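Local structure of IPT/TIG domain-containing protein (3TC9) at residues G138-S143 with H400-V405; G134-A139 with R421-I426; I45-V50 with L85-E90; Q55-V60 with L67-P72. The protein is of unknown function but, with an immunoglobulin-like domain joined to a six-bladed beta-propeller, probably serves as an auxiliary nutrient-binding protein. All blocks are in the same frame, centred on the assembly; numbering follows the deposited sequence.

Contact 1: G138-S143 with H400-V405. With EDO (1,2-ethanediol), chain U.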
loop_
_atom_site.group_PDB
_atom_site.type_symbol
_atom_site.label_atom_id
_atom_site.label_comp_id
_atom_site.label_asym_id
_atom_site.label_seq_id
_atom_site.Cartn_x
_atom_site.Cartn_y
_atom_site.Cartn_z
ATOM N N GLY B 138 15.768 28.458 -6.315
ATOM C CA GLY B 138 16.218 27.104 -6.582
ATOM C C GLY B 138 15.782 26.135 -5.500
ATOM O O GLY B 138 15.680 26.506 -4.332
ATOM N N ALA B 139 15.469 24.896 -5.902
ATOM C CA ALA B 139 15.113 23.770 -5.031
ATOM C C ALA B 139 15.685 22.530 -5.689
ATOM O O ALA B 139 14.964 21.765 -6.340
ATOM C CB ALA B 139 13.604 23.684 -4.832
ATOM N N VAL B 140 17.029 22.399 -5.599
ATOM C CA VAL B 140 17.812 21.346 -6.274
ATOM C C VAL B 140 17.811 20.033 -5.485
ATOM O O VAL B 140 18.092 18.977 -6.052
ATOM C CB VAL B 140 19.256 21.802 -6.610
ATOM C CG1 VAL B 140 19.246 23.097 -7.416
ATOM C CG2 VAL B 140 20.149 21.933 -5.361
ATOM N N TRP B 141 17.492 20.100 -4.187
ATOM C CA TRP B 141 17.486 18.919 -3.337
ATOM C C TRP B 141 16.445 19.121 -2.283
ATOM O O TRP B 141 16.420 20.174 -1.652
ATOM C CB TRP B 141 18.883 18.672 -2.725
ATOM C CG TRP B 141 19.122 17.253 -2.338
ATOM C CD1 TRP B 141 18.889 16.679 -1.122
ATOM C CD2 TRP B 141 19.630 16.206 -3.190
ATOM N NE1 TRP B 141 19.246 15.345 -1.153
ATOM C CE2 TRP B 141 19.725 15.039 -2.402
ATOM C CE3 TRP B 141 20.094 16.169 -4.523
ATOM C CZ2 TRP B 141 20.204 13.832 -2.916
ATOM C CZ3 TRP B 141 20.580 14.975 -5.028
ATOM C CH2 TRP B 141 20.633 13.823 -4.229
ATOM N N LEU B 142 15.515 18.161 -2.173
ATOM C CA LEU B 142 14.411 18.229 -1.217
ATOM C C LEU B 142 14.582 17.110 -0.193
ATOM O O LEU B 142 14.894 15.980 -0.583
ATOM C CB LEU B 142 13.057 18.125 -1.950
ATOM C CG LEU B 142 12.640 19.351 -2.764
ATOM C CD1 LEU B 142 11.581 19.005 -3.799
ATOM C CD2 LEU B 142 12.067 20.413 -1.872
ATOM N N SER B 143 14.431 17.431 1.118
ATOM C CA SER B 143 14.624 16.457 2.198
ATOM C C SER B 143 13.776 16.786 3.416
ATOM O O SER B 143 13.868 17.891 3.972
ATOM C CB SER B 143 16.096 16.399 2.598
ATOM O OG SER B 143 16.308 15.542 3.703
ATOM N N HIS B 400 13.374 22.353 -16.365
ATOM C CA HIS B 400 14.572 21.965 -15.621
ATOM C C HIS B 400 14.190 21.497 -14.212
ATOM O O HIS B 400 14.576 22.157 -13.244
ATOM C CB HIS B 400 15.607 23.107 -15.583
ATOM C CG HIS B 400 16.305 23.356 -16.886
ATOM N ND1 HIS B 400 16.680 24.624 -17.261
ATOM C CD2 HIS B 400 16.692 22.483 -17.848
ATOM C CE1 HIS B 400 17.311 24.487 -18.418
ATOM N NE2 HIS B 400 17.331 23.216 -18.816
ATOM N N PRO B 401 13.388 20.399 -14.063
ATOM C CA PRO B 401 13.115 19.873 -12.703
ATOM C C PRO B 401 14.422 19.363 -12.069
ATOM O O PRO B 401 15.233 18.751 -12.769
ATOM C CB PRO B 401 12.108 18.738 -12.962
ATOM C CG PRO B 401 12.415 18.269 -14.320
ATOM C CD PRO B 401 12.852 19.491 -15.102
ATOM N N GLU B 402 14.668 19.652 -10.774
ATOM C CA GLU B 402 15.922 19.241 -10.152
ATOM C C GLU B 402 15.717 18.430 -8.890
ATOM O O GLU B 402 16.190 17.303 -8.837
ATOM C CB GLU B 402 16.812 20.451 -9.868
ATOM C CG GLU B 402 17.333 21.109 -11.129
ATOM C CD GLU B 402 17.903 22.509 -11.007
ATOM O OE1 GLU B 402 17.515 23.249 -10.075
ATOM O OE2 GLU B 402 18.711 22.882 -11.885
ATOM N N GLY B 403 15.043 18.987 -7.885
ATOM C CA GLY B 403 14.790 18.282 -6.629
ATOM C C GLY B 403 13.497 17.500 -6.701
ATOM O O GLY B 403 12.574 17.873 -7.428
ATOM N N ILE B 404 13.416 16.401 -5.953
ATOM C CA ILE B 404 12.211 15.567 -5.903
ATOM C C ILE B 404 12.182 14.808 -4.592
ATOM O O ILE B 404 13.211 14.275 -4.144
ATOM C CB ILE B 404 12.082 14.589 -7.129
ATOM C CG1 ILE B 404 10.657 13.927 -7.199
ATOM C CG2 ILE B 404 13.198 13.540 -7.143
ATOM C CD1 ILE B 404 10.420 12.921 -8.394
ATOM N N VAL B 405 11.000 14.728 -3.987
ATOM C CA VAL B 405 10.861 13.897 -2.806
ATOM C C VAL B 405 9.470 13.255 -2.865
ATOM O O VAL B 405 8.523 13.896 -3.319
ATOM C CB VAL B 405 11.170 14.631 -1.472
ATOM C CG1 VAL B 405 10.152 15.725 -1.151
ATOM C CG2 VAL B 405 11.308 13.646 -0.313
HETATM C C1 EDO U . 21.971 18.852 -7.469
HETATM O O1 EDO U . 22.427 18.520 -6.164
HETATM C C2 EDO U . 20.955 17.788 -7.853
HETATM O O2 EDO U . 19.676 18.387 -8.079
HETATM O O HOH W 1 15.085 23.755 -8.756
#

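Contact 2: G134-A139 with R421-I426. With PO4 (phosphate ion), chain Q.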
loop_
_atom_site.group_PDB
_atom_site.type_symbol
_atom_site.label_atom_id
_atom_site.label_comp_id
_atom_site.label_asym_id
_atom_site.label_seq_id
_atom_site.Cartn_x
_atom_site.Cartn_y
_atom_site.Cartn_z
ATOM N N GLY B 134 6.365 34.348 -2.548
ATOM C CA GLY B 134 7.063 34.697 -3.779
ATOM C C GLY B 134 7.350 33.476 -4.638
ATOM O O GLY B 134 6.483 32.620 -4.808
ATOM N N GLY B 135 8.569 33.401 -5.165
ATOM C CA GLY B 135 9.050 32.303 -5.991
ATOM C C GLY B 135 10.329 31.753 -5.409
ATOM O O GLY B 135 10.988 32.420 -4.607
ATOM N N PHE B 136 10.670 30.527 -5.771
ATOM C CA PHE B 136 11.877 29.852 -5.278
ATOM C C PHE B 136 12.998 30.081 -6.273
ATOM O O PHE B 136 12.803 29.846 -7.458
ATOM C CB PHE B 136 11.608 28.333 -5.088
ATOM C CG PHE B 136 10.599 28.022 -4.012
ATOM C CD1 PHE B 136 9.235 28.095 -4.274
ATOM C CD2 PHE B 136 11.013 27.718 -2.717
ATOM C CE1 PHE B 136 8.298 27.847 -3.261
ATOM C CE2 PHE B 136 10.078 27.474 -1.702
ATOM C CZ PHE B 136 8.725 27.513 -1.988
ATOM N N GLY B 137 14.143 30.576 -5.803
ATOM C CA GLY B 137 15.295 30.795 -6.672
ATOM C C GLY B 137 15.824 29.472 -7.189
ATOM O O GLY B 137 16.250 29.376 -8.349
ATOM N N GLY B 138 15.768 28.458 -6.315
ATOM C CA GLY B 138 16.218 27.104 -6.582
ATOM C C GLY B 138 15.782 26.135 -5.500
ATOM O O GLY B 138 15.680 26.506 -4.332
ATOM N N ALA B 139 15.469 24.896 -5.902
ATOM C CA ALA B 139 15.113 23.770 -5.031
ATOM C C ALA B 139 15.685 22.530 -5.689
ATOM O O ALA B 139 14.964 21.765 -6.340
ATOM C CB ALA B 139 13.604 23.684 -4.832
ATOM N N ARG B 421 10.292 28.449 -10.960
ATOM C CA ARG B 421 10.450 29.040 -9.622
ATOM C C ARG B 421 9.349 28.572 -8.664
ATOM O O ARG B 421 8.942 29.293 -7.745
ATOM C CB ARG B 421 10.471 30.599 -9.679
ATOM C CG ARG B 421 11.330 31.199 -10.782
ATOM C CD ARG B 421 12.777 30.967 -10.517
ATOM N NE ARG B 421 13.606 31.431 -11.615
ATOM C CZ ARG B 421 14.902 31.189 -11.720
ATOM N NH1 ARG B 421 15.535 30.493 -10.783
ATOM N NH2 ARG B 421 15.575 31.627 -12.766
ATOM N N ARG B 422 8.905 27.338 -8.867
ATOM C CA ARG B 422 7.826 26.731 -8.108
ATOM C C ARG B 422 8.153 25.341 -7.625
ATOM O O ARG B 422 8.991 24.654 -8.202
ATOM C CB ARG B 422 6.563 26.643 -9.002
ATOM C CG ARG B 422 5.875 27.993 -9.302
ATOM C CD ARG B 422 5.099 27.870 -10.585
ATOM N NE ARG B 422 4.263 29.032 -10.934
ATOM C CZ ARG B 422 4.557 29.902 -11.904
ATOM N NH1 ARG B 422 5.696 29.802 -12.576
ATOM N NH2 ARG B 422 3.720 30.889 -12.194
ATOM N N ILE B 423 7.419 24.917 -6.583
ATOM C CA ILE B 423 7.388 23.562 -6.059
ATOM C C ILE B 423 6.146 22.946 -6.702
ATOM O O ILE B 423 5.028 23.440 -6.507
ATOM C CB ILE B 423 7.415 23.457 -4.497
ATOM C CG1 ILE B 423 8.626 24.215 -3.883
ATOM C CG2 ILE B 423 7.371 21.989 -4.033
ATOM C CD1 ILE B 423 10.029 23.734 -4.275
ATOM N N ARG B 424 6.341 21.945 -7.536
ATOM C CA ARG B 424 5.195 21.306 -8.179
ATOM C C ARG B 424 4.772 20.096 -7.360
ATOM O O ARG B 424 5.562 19.561 -6.579
ATOM C CB ARG B 424 5.501 20.931 -9.631
ATOM C CG ARG B 424 6.156 22.045 -10.443
ATOM C CD ARG B 424 5.198 23.146 -10.915
ATOM N NE ARG B 424 4.155 22.650 -11.815
ATOM C CZ ARG B 424 4.322 22.386 -13.111
ATOM N NH1 ARG B 424 5.519 22.513 -13.678
ATOM N NH2 ARG B 424 3.308 21.950 -13.836
ATOM N N LYS B 425 3.517 19.694 -7.485
ATOM C CA LYS B 425 3.016 18.532 -6.771
ATOM C C LYS B 425 2.456 17.504 -7.762
ATOM O O LYS B 425 1.854 17.890 -8.762
ATOM C CB LYS B 425 1.948 18.956 -5.754
ATOM C CG LYS B 425 1.353 17.810 -4.925
ATOM C CD LYS B 425 0.210 18.324 -4.069
ATOM C CE LYS B 425 -0.604 17.240 -3.417
ATOM N NZ LYS B 425 -1.547 16.571 -4.352
ATOM N N ILE B 426 2.667 16.209 -7.496
ATOM C CA ILE B 426 2.062 15.133 -8.284
ATOM C C ILE B 426 1.342 14.248 -7.310
ATOM O O ILE B 426 1.983 13.609 -6.497
ATOM C CB ILE B 426 3.016 14.317 -9.195
ATOM C CG1 ILE B 426 3.826 15.202 -10.146
ATOM C CG2 ILE B 426 2.250 13.202 -9.947
ATOM C CD1 ILE B 426 4.911 14.448 -10.882
HETATM P P PO4 Q . 19.203 31.155 -11.632
HETATM O O1 PO4 Q . 18.266 30.889 -12.868
HETATM O O2 PO4 Q . 20.638 30.581 -11.945
HETATM O O3 PO4 Q . 18.618 30.492 -10.351
HETATM O O4 PO4 Q . 19.336 32.687 -11.292
#

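Contact 3: I45-V50 with L85-E90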
loop_
_atom_site.group_PDB
_atom_site.type_symbol
_atom_site.label_atom_id
_atom_site.label_comp_id
_atom_site.label_asym_id
_atom_site.label_seq_id
_atom_site.Cartn_x
_atom_site.Cartn_y
_atom_site.Cartn_z
ATOM N N ILE B 45 -27.110 23.729 -28.147
ATOM C CA ILE B 45 -26.120 23.462 -27.101
ATOM C C ILE B 45 -26.181 24.541 -26.001
ATOM O O ILE B 45 -26.013 24.202 -24.827
ATOM C CB ILE B 45 -24.712 23.340 -27.768
ATOM C CG1 ILE B 45 -24.530 21.953 -28.404
ATOM C CG2 ILE B 45 -23.538 23.675 -26.844
ATOM C CD1 ILE B 45 -23.268 21.882 -29.353
ATOM N N SER B 46 -26.443 25.816 -26.374
ATOM C CA SER B 46 -26.468 26.921 -25.417
ATOM C C SER B 46 -27.619 26.832 -24.404
ATOM O O SER B 46 -27.555 27.464 -23.350
ATOM C CB SER B 46 -26.562 28.261 -26.146
ATOM O OG SER B 46 -27.777 28.362 -26.868
ATOM N N LYS B 47 -28.657 26.057 -24.709
ATOM C CA LYS B 47 -29.820 25.981 -23.831
ATOM C C LYS B 47 -29.866 24.673 -23.064
ATOM O O LYS B 47 -30.881 24.371 -22.458
ATOM C CB LYS B 47 -31.095 26.198 -24.642
ATOM C CG LYS B 47 -31.206 27.613 -25.165
ATOM C CD LYS B 47 -32.331 27.704 -26.130
ATOM C CE LYS B 47 -32.817 29.112 -26.232
ATOM N NZ LYS B 47 -33.953 29.228 -27.191
ATOM N N ILE B 48 -28.778 23.922 -23.061
ATOM C CA ILE B 48 -28.672 22.649 -22.325
ATOM C C ILE B 48 -27.641 22.797 -21.215
ATOM O O ILE B 48 -26.518 23.225 -21.469
ATOM C CB ILE B 48 -28.361 21.410 -23.204
ATOM C CG1 ILE B 48 -29.250 21.375 -24.485
ATOM C CG2 ILE B 48 -28.505 20.122 -22.383
ATOM C CD1 ILE B 48 -28.875 20.287 -25.476
ATOM N N LYS B 49 -28.036 22.430 -19.990
ATOM C CA LYS B 49 -27.141 22.436 -18.832
ATOM C C LYS B 49 -27.075 21.033 -18.247
ATOM O O LYS B 49 -28.090 20.517 -17.770
ATOM C CB LYS B 49 -27.592 23.457 -17.769
ATOM C CG LYS B 49 -26.746 23.439 -16.500
ATOM C CD LYS B 49 -26.985 24.653 -15.613
ATOM C CE LYS B 49 -28.078 24.435 -14.583
ATOM N NZ LYS B 49 -28.660 25.737 -14.140
ATOM N N VAL B 50 -25.880 20.417 -18.287
ATOM C CA VAL B 50 -25.668 19.112 -17.654
ATOM C C VAL B 50 -24.774 19.323 -16.404
ATOM O O VAL B 50 -23.777 20.028 -16.455
ATOM C CB VAL B 50 -25.102 18.059 -18.646
ATOM C CG1 VAL B 50 -24.825 16.722 -17.951
ATOM C CG2 VAL B 50 -26.052 17.867 -19.830
ATOM N N LEU B 85 -32.767 25.288 -20.670
ATOM C CA LEU B 85 -32.837 26.704 -20.280
ATOM C C LEU B 85 -33.551 27.546 -21.305
ATOM O O LEU B 85 -33.726 27.129 -22.446
ATOM C CB LEU B 85 -31.402 27.267 -20.096
ATOM C CG LEU B 85 -30.396 26.391 -19.352
ATOM C CD1 LEU B 85 -29.015 26.929 -19.535
ATOM C CD2 LEU B 85 -30.717 26.320 -17.858
ATOM N N ASN B 86 -33.944 28.750 -20.894
ATOM C CA ASN B 86 -34.508 29.761 -21.765
ATOM C C ASN B 86 -33.337 30.674 -22.213
ATOM O O ASN B 86 -32.185 30.391 -21.867
ATOM C CB ASN B 86 -35.670 30.532 -21.061
ATOM C CG ASN B 86 -35.321 31.353 -19.834
ATOM O OD1 ASN B 86 -34.162 31.683 -19.546
ATOM N ND2 ASN B 86 -36.346 31.796 -19.133
ATOM N N ASP B 87 -33.618 31.735 -22.983
ATOM C CA ASP B 87 -32.594 32.659 -23.513
ATOM C C ASP B 87 -31.792 33.354 -22.408
ATOM O O ASP B 87 -30.606 33.637 -22.591
ATOM C CB ASP B 87 -33.236 33.735 -24.401
ATOM C CG ASP B 87 -33.945 33.250 -25.660
ATOM O OD1 ASP B 87 -33.697 32.101 -26.083
ATOM O OD2 ASP B 87 -34.751 34.028 -26.224
ATOM N N GLU B 88 -32.429 33.565 -21.250
ATOM C CA GLU B 88 -31.850 34.247 -20.094
ATOM C C GLU B 88 -31.094 33.282 -19.160
ATOM O O GLU B 88 -30.607 33.717 -18.126
ATOM C CB GLU B 88 -32.955 35.003 -19.332
ATOM C CG GLU B 88 -33.739 36.012 -20.182
ATOM C CD GLU B 88 -34.711 35.419 -21.192
ATOM O OE1 GLU B 88 -35.325 34.375 -20.883
ATOM O OE2 GLU B 88 -34.859 35.993 -22.293
ATOM N N GLY B 89 -30.972 32.008 -19.548
ATOM C CA GLY B 89 -30.264 30.996 -18.772
ATOM C C GLY B 89 -31.037 30.414 -17.599
ATOM O O GLY B 89 -30.455 29.703 -16.777
ATOM N N GLU B 90 -32.354 30.687 -17.487
ATOM C CA GLU B 90 -33.133 30.106 -16.388
ATOM C C GLU B 90 -33.642 28.723 -16.796
ATOM O O GLU B 90 -33.972 28.507 -17.957
ATOM C CB GLU B 90 -34.309 30.978 -15.939
ATOM C CG GLU B 90 -34.055 32.473 -15.904
ATOM C CD GLU B 90 -35.322 33.308 -15.891
ATOM O OE1 GLU B 90 -35.890 33.465 -14.792
ATOM O OE2 GLU B 90 -35.717 33.851 -16.951
HETATM O O HOH W 2 -29.197 29.911 -22.277
#

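Contact 4: Q55-V60 with L67-P72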
loop_
_atom_site.group_PDB
_atom_site.type_symbol
_atom_site.label_atom_id
_atom_site.label_comp_id
_atom_site.label_asym_id
_atom_site.label_seq_id
_atom_site.Cartn_x
_atom_site.Cartn_y
_atom_site.Cartn_z
ATOM N N GLN B 55 -21.119 19.292 -10.472
ATOM C CA GLN B 55 -20.238 20.089 -11.297
ATOM C C GLN B 55 -20.773 20.244 -12.716
ATOM O O GLN B 55 -21.257 19.266 -13.285
ATOM C CB GLN B 55 -18.835 19.434 -11.378
ATOM C CG GLN B 55 -18.136 19.167 -10.047
ATOM C CD GLN B 55 -17.817 20.404 -9.256
ATOM O OE1 GLN B 55 -17.105 21.300 -9.715
ATOM N NE2 GLN B 55 -18.249 20.417 -8.018
ATOM N N ASP B 56 -20.602 21.452 -13.303
ATOM C CA ASP B 56 -21.008 21.756 -14.678
ATOM C C ASP B 56 -20.187 20.962 -15.681
ATOM O O ASP B 56 -18.961 20.978 -15.646
ATOM C CB ASP B 56 -20.914 23.257 -15.000
ATOM C CG ASP B 56 -21.578 23.607 -16.340
ATOM O OD1 ASP B 56 -22.837 23.437 -16.459
ATOM O OD2 ASP B 56 -20.845 24.003 -17.282
ATOM N N SER B 57 -20.889 20.277 -16.574
ATOM C CA SER B 57 -20.376 19.415 -17.636
ATOM C C SER B 57 -20.685 20.076 -18.977
ATOM O O SER B 57 -21.857 20.298 -19.281
ATOM C CB SER B 57 -21.036 18.040 -17.527
ATOM O OG SER B 57 -20.642 17.163 -18.568
ATOM N N LYS B 58 -19.644 20.446 -19.756
ATOM C CA LYS B 58 -19.817 21.135 -21.037
ATOM C C LYS B 58 -20.428 20.199 -22.105
ATOM O O LYS B 58 -19.910 19.106 -22.351
ATOM C CB LYS B 58 -18.479 21.707 -21.522
ATOM C CG LYS B 58 -17.777 22.638 -20.511
ATOM C CD LYS B 58 -17.342 23.944 -21.157
ATOM C CE LYS B 58 -16.523 24.825 -20.248
ATOM N NZ LYS B 58 -15.846 25.908 -21.020
ATOM N N VAL B 59 -21.561 20.619 -22.679
ATOM C CA VAL B 59 -22.299 19.930 -23.742
ATOM C C VAL B 59 -21.581 20.290 -25.027
ATOM O O VAL B 59 -21.329 21.477 -25.281
ATOM C CB VAL B 59 -23.804 20.328 -23.733
ATOM C CG1 VAL B 59 -24.571 19.695 -24.904
ATOM C CG2 VAL B 59 -24.429 19.934 -22.405
ATOM N N VAL B 60 -21.201 19.281 -25.802
ATOM C CA VAL B 60 -20.374 19.495 -27.003
ATOM C C VAL B 60 -21.126 19.111 -28.303
ATOM O O VAL B 60 -20.685 19.431 -29.398
ATOM C CB VAL B 60 -18.973 18.788 -26.881
ATOM C CG1 VAL B 60 -18.170 19.353 -25.710
ATOM C CG2 VAL B 60 -19.088 17.274 -26.740
ATOM N N LEU B 67 -27.157 13.655 -26.902
ATOM C CA LEU B 67 -26.194 14.712 -26.702
ATOM C C LEU B 67 -24.876 14.121 -26.211
ATOM O O LEU B 67 -24.835 13.041 -25.637
ATOM C CB LEU B 67 -26.686 15.850 -25.776
ATOM C CG LEU B 67 -26.878 15.587 -24.299
ATOM C CD1 LEU B 67 -25.543 15.726 -23.516
ATOM C CD2 LEU B 67 -27.876 16.537 -23.765
ATOM N N TYR B 68 -23.811 14.869 -26.432
ATOM C CA TYR B 68 -22.474 14.594 -25.964
ATOM C C TYR B 68 -22.087 15.658 -24.940
ATOM O O TYR B 68 -22.340 16.849 -25.144
ATOM C CB TYR B 68 -21.488 14.615 -27.140
ATOM C CG TYR B 68 -21.391 13.355 -27.970
ATOM C CD1 TYR B 68 -20.811 12.198 -27.453
ATOM C CD2 TYR B 68 -21.742 13.360 -29.317
ATOM C CE1 TYR B 68 -20.657 11.054 -28.235
ATOM C CE2 TYR B 68 -21.573 12.230 -30.116
ATOM C CZ TYR B 68 -21.042 11.073 -29.570
ATOM O OH TYR B 68 -20.912 9.951 -30.365
ATOM N N CYS B 69 -21.484 15.235 -23.840
ATOM C CA CYS B 69 -20.944 16.160 -22.853
ATOM C C CYS B 69 -19.600 15.594 -22.356
ATOM O O CYS B 69 -19.245 14.465 -22.707
ATOM C CB CYS B 69 -21.931 16.430 -21.721
ATOM S SG CYS B 69 -22.373 14.967 -20.770
ATOM N N VAL B 70 -18.827 16.393 -21.616
ATOM C CA VAL B 70 -17.497 15.982 -21.150
ATOM C C VAL B 70 -17.512 15.957 -19.629
ATOM O O VAL B 70 -17.930 16.941 -19.015
ATOM C CB VAL B 70 -16.398 16.916 -21.737
ATOM C CG1 VAL B 70 -14.994 16.473 -21.309
ATOM C CG2 VAL B 70 -16.489 16.964 -23.261
ATOM N N VAL B 71 -17.130 14.806 -19.025
ATOM C CA VAL B 71 -17.136 14.655 -17.567
ATOM C C VAL B 71 -16.119 15.650 -16.960
ATOM O O VAL B 71 -14.953 15.636 -17.333
ATOM C CB VAL B 71 -16.900 13.199 -17.111
ATOM C CG1 VAL B 71 -16.649 13.126 -15.606
ATOM C CG2 VAL B 71 -18.093 12.333 -17.499
ATOM N N PRO B 72 -16.560 16.600 -16.116
ATOM C CA PRO B 72 -15.594 17.575 -15.572
ATOM C C PRO B 72 -14.811 17.017 -14.367
ATOM O O PRO B 72 -15.139 15.946 -13.845
ATOM C CB PRO B 72 -16.512 18.730 -15.123
ATOM C CG PRO B 72 -17.752 18.002 -14.630
ATOM C CD PRO B 72 -17.922 16.819 -15.564
HETATM O O HOH W 3 -16.957 19.681 -18.921
#

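Contact 1: G138-S143 with H400-V405
Val140 runs alongside Glu402, its CG1 resting 3.2 Å from Glu402 OE1 at the carboxylate end. With CG anti to its carbonyl carbon (chi1 -68°) and the rest of the chain extended, Glu402 carries its carboxylate along this valine. A water accepts from Ala139 N at 3.1 Å and donates to Glu402 OE1 at 2.8 Å, tying the acid to the backbone of the other segment. A direct but weak bond runs from Gly403 N to Ala139 O (3.2 Å, N-H...O angle 125°). Gly403 sits against the Ala139-Trp141 backbone, where a side chain would probably run into Ala139 O. Farther along, Leu142 CB meets Val405 CG1 at 3.9 Å, while Leu142 CD1 lies against the peptide joining Gly403 and Ile404. An ethanediol, probably from the crystallisation liquor, donates from O2 to Val140 O (2.6 Å) and puts its C2 at the edge of the Trp141 ring. In the next shell, salt bridges from Glu402 OE2 to Arg359 and from OE1 to Arg418 fix the carboxylate in place; Gln336 reaches across from a neighbouring strand, bonded to both Leu142 O and Ile404 N. Residues 141-143 and 401-405 run nearly parallel, 11° apart, yet belong to different sheets: their full strands, 141-145 and 401-407, are each the edge strand of a blade. Such adjoining inner strands, lining the central channel, are characteristic of the beta-propeller fold.

Contact 2: G134-A139 with R421-I426
One face of the Phe136 ring is covered by Ile423 CG1, which makes a CH-pi contact 3.8 Å from the ring centroid, while Arg421 O lies at the ring edge, in its plane. Ile423 comes in crosswise, with CG1 offset toward the rim of the ring, and Leu113 of strand 107-113 also touches the phenylalanine. The second flat group, the Arg421 guanidinium, is approached at its edge by Gly137 O and by O1 of a phosphate ion. Its NH2 gives phosphate O1 a nearly straight bond (2.8 Å, 172°), and its NH1 gives phosphate O3 another at 3.1 Å. The same NH1 makes a weak, bent bond to Gly137 O at 2.8 Å. A bend at chi2 (-69°) turns the arginine chain past Phe136 O, with Arg421 CD 3.3 Å from that oxygen, before the guanidinium reaches the ion. Replacing Arg421 by an alanine would probably leave the phosphate without two of its donors and Gly137 O without its side-chain partner. The backbones are joined more firmly by Phe136 N to Arg421 O (2.9 Å, 173°). Beyond the ring, Ala139 CB packs on Ile423 CD1 at 3.6 Å. The glycine-rich 134-139 loop is thus pinned to Arg421, just ahead of strand 422-428 in the closing blade, and packed on Ile423 within it. His159, Gln158 and Arg418 complete the grip on the phosphate, which probably came from the crystallisation liquor; such a gathering of donors is consistent with a site able to hold small anions.

Contact 3: I45-V50 with L85-E90
Lys47 and Leu85 join two neighbouring strands at one end of the immunoglobulin-like IPT/TIG domain, beside the hairpin turn that links strands 80-85 and 91-96. The backbone link is one good hydrogen bond, Leu85 N to Lys47 O (2.8 Å, 165°), just ahead of strand 48-52. A water widens the join by donating to Ser46 O and to Asn86 O, each at 3.1 Å. The charged interaction is a salt bridge between Lys47 NZ and Asp87 OD1 at 3.1 Å, weak as a hydrogen bond. The lysine chain, extended beyond CG, runs alongside Leu85 O, CB being 3.6 Å from that oxygen, and ends next to the aspartate. A methionine in place of Lys47 would probably leave the Asp87 carboxylate without its cationic mate and the turn less tethered. Apolar contact is slight: Leu85 CD1 reaches Lys49 CB at 4.1 Å, over the stem of a lysine whose amine forms a salt bridge with Glu91. Within the hairpin, Asn86 to Gly89 form a type I turn stiffened by the Asn86 side chain. Its OD1 takes a bond from Glu90 N (2.9 Å) and a weak one from Glu88 N, while Asn86 ND2, with its partner in the amide plane, meets Glu90 OE2 at 3.1 Å from above the carboxylate plane.

Contact 4: Q55-V60 with L67-P72
Val70 O is gripped twice: Ser57 OG donates to it at 2.8 Å from well above the carbonyl plane, and a water donates at 2.9 Å. That water also accepts from Lys58 N, bridging the two backbones beside Lys58. Ser57 OG reaches the carbonyl because it stands opposite its own backbone N (chi1 177°), a pose that also sets it against Cys69 CB. Direct backbone bonds take over on the far side of Lys58: Val70 N to Lys58 O (3.0 Å) and the straighter Val60 N to Tyr68 O (2.8 Å, 167°). They flank Val59 and Cys69, an antiparallel non-hydrogen-bonded pair whose side chains share one face of the sheet. Val60 spreads its two methyls over the other strand, CG2 on Tyr68 CB (3.6 Å) and CG1 on Val70 CG2 (3.8 Å); the tyrosine ring beyond makes a cation-pi contact with Arg33. At the other end Pro72 packs its CG on Gln55 CB and lies 3.4 Å from Asp56 O through CB. Together these contacts make an antiparallel beta hairpin within the immunoglobulin-like sheet, held at its open end by the serine, the water and Pro72 in place of a regular backbone ladder.

Overall arrangement
Along the chain, contacts 3 and 4 come first, both in the IPT/TIG domain. Their centres are 13 Å apart and strands 48-52 and 55-62 are neighbours in one sheet, probably joined by a Val50 O to Ser57 N hydrogen bond; the hairpin of contact 4 falls wholly between the two segments of contact 3. Contacts 1 and 2 lie in the propeller, centres 9 Å apart, sharing Gly138 and Ala139 and reaching the same blade. That blade combines strand 107-113 with the C-terminal strands, so the two contacts sit where the ring closes. Contacts 2 and 4, about 17 Å apart at their nearest atoms, do not touch, and none of these four contacts bridges the two domains.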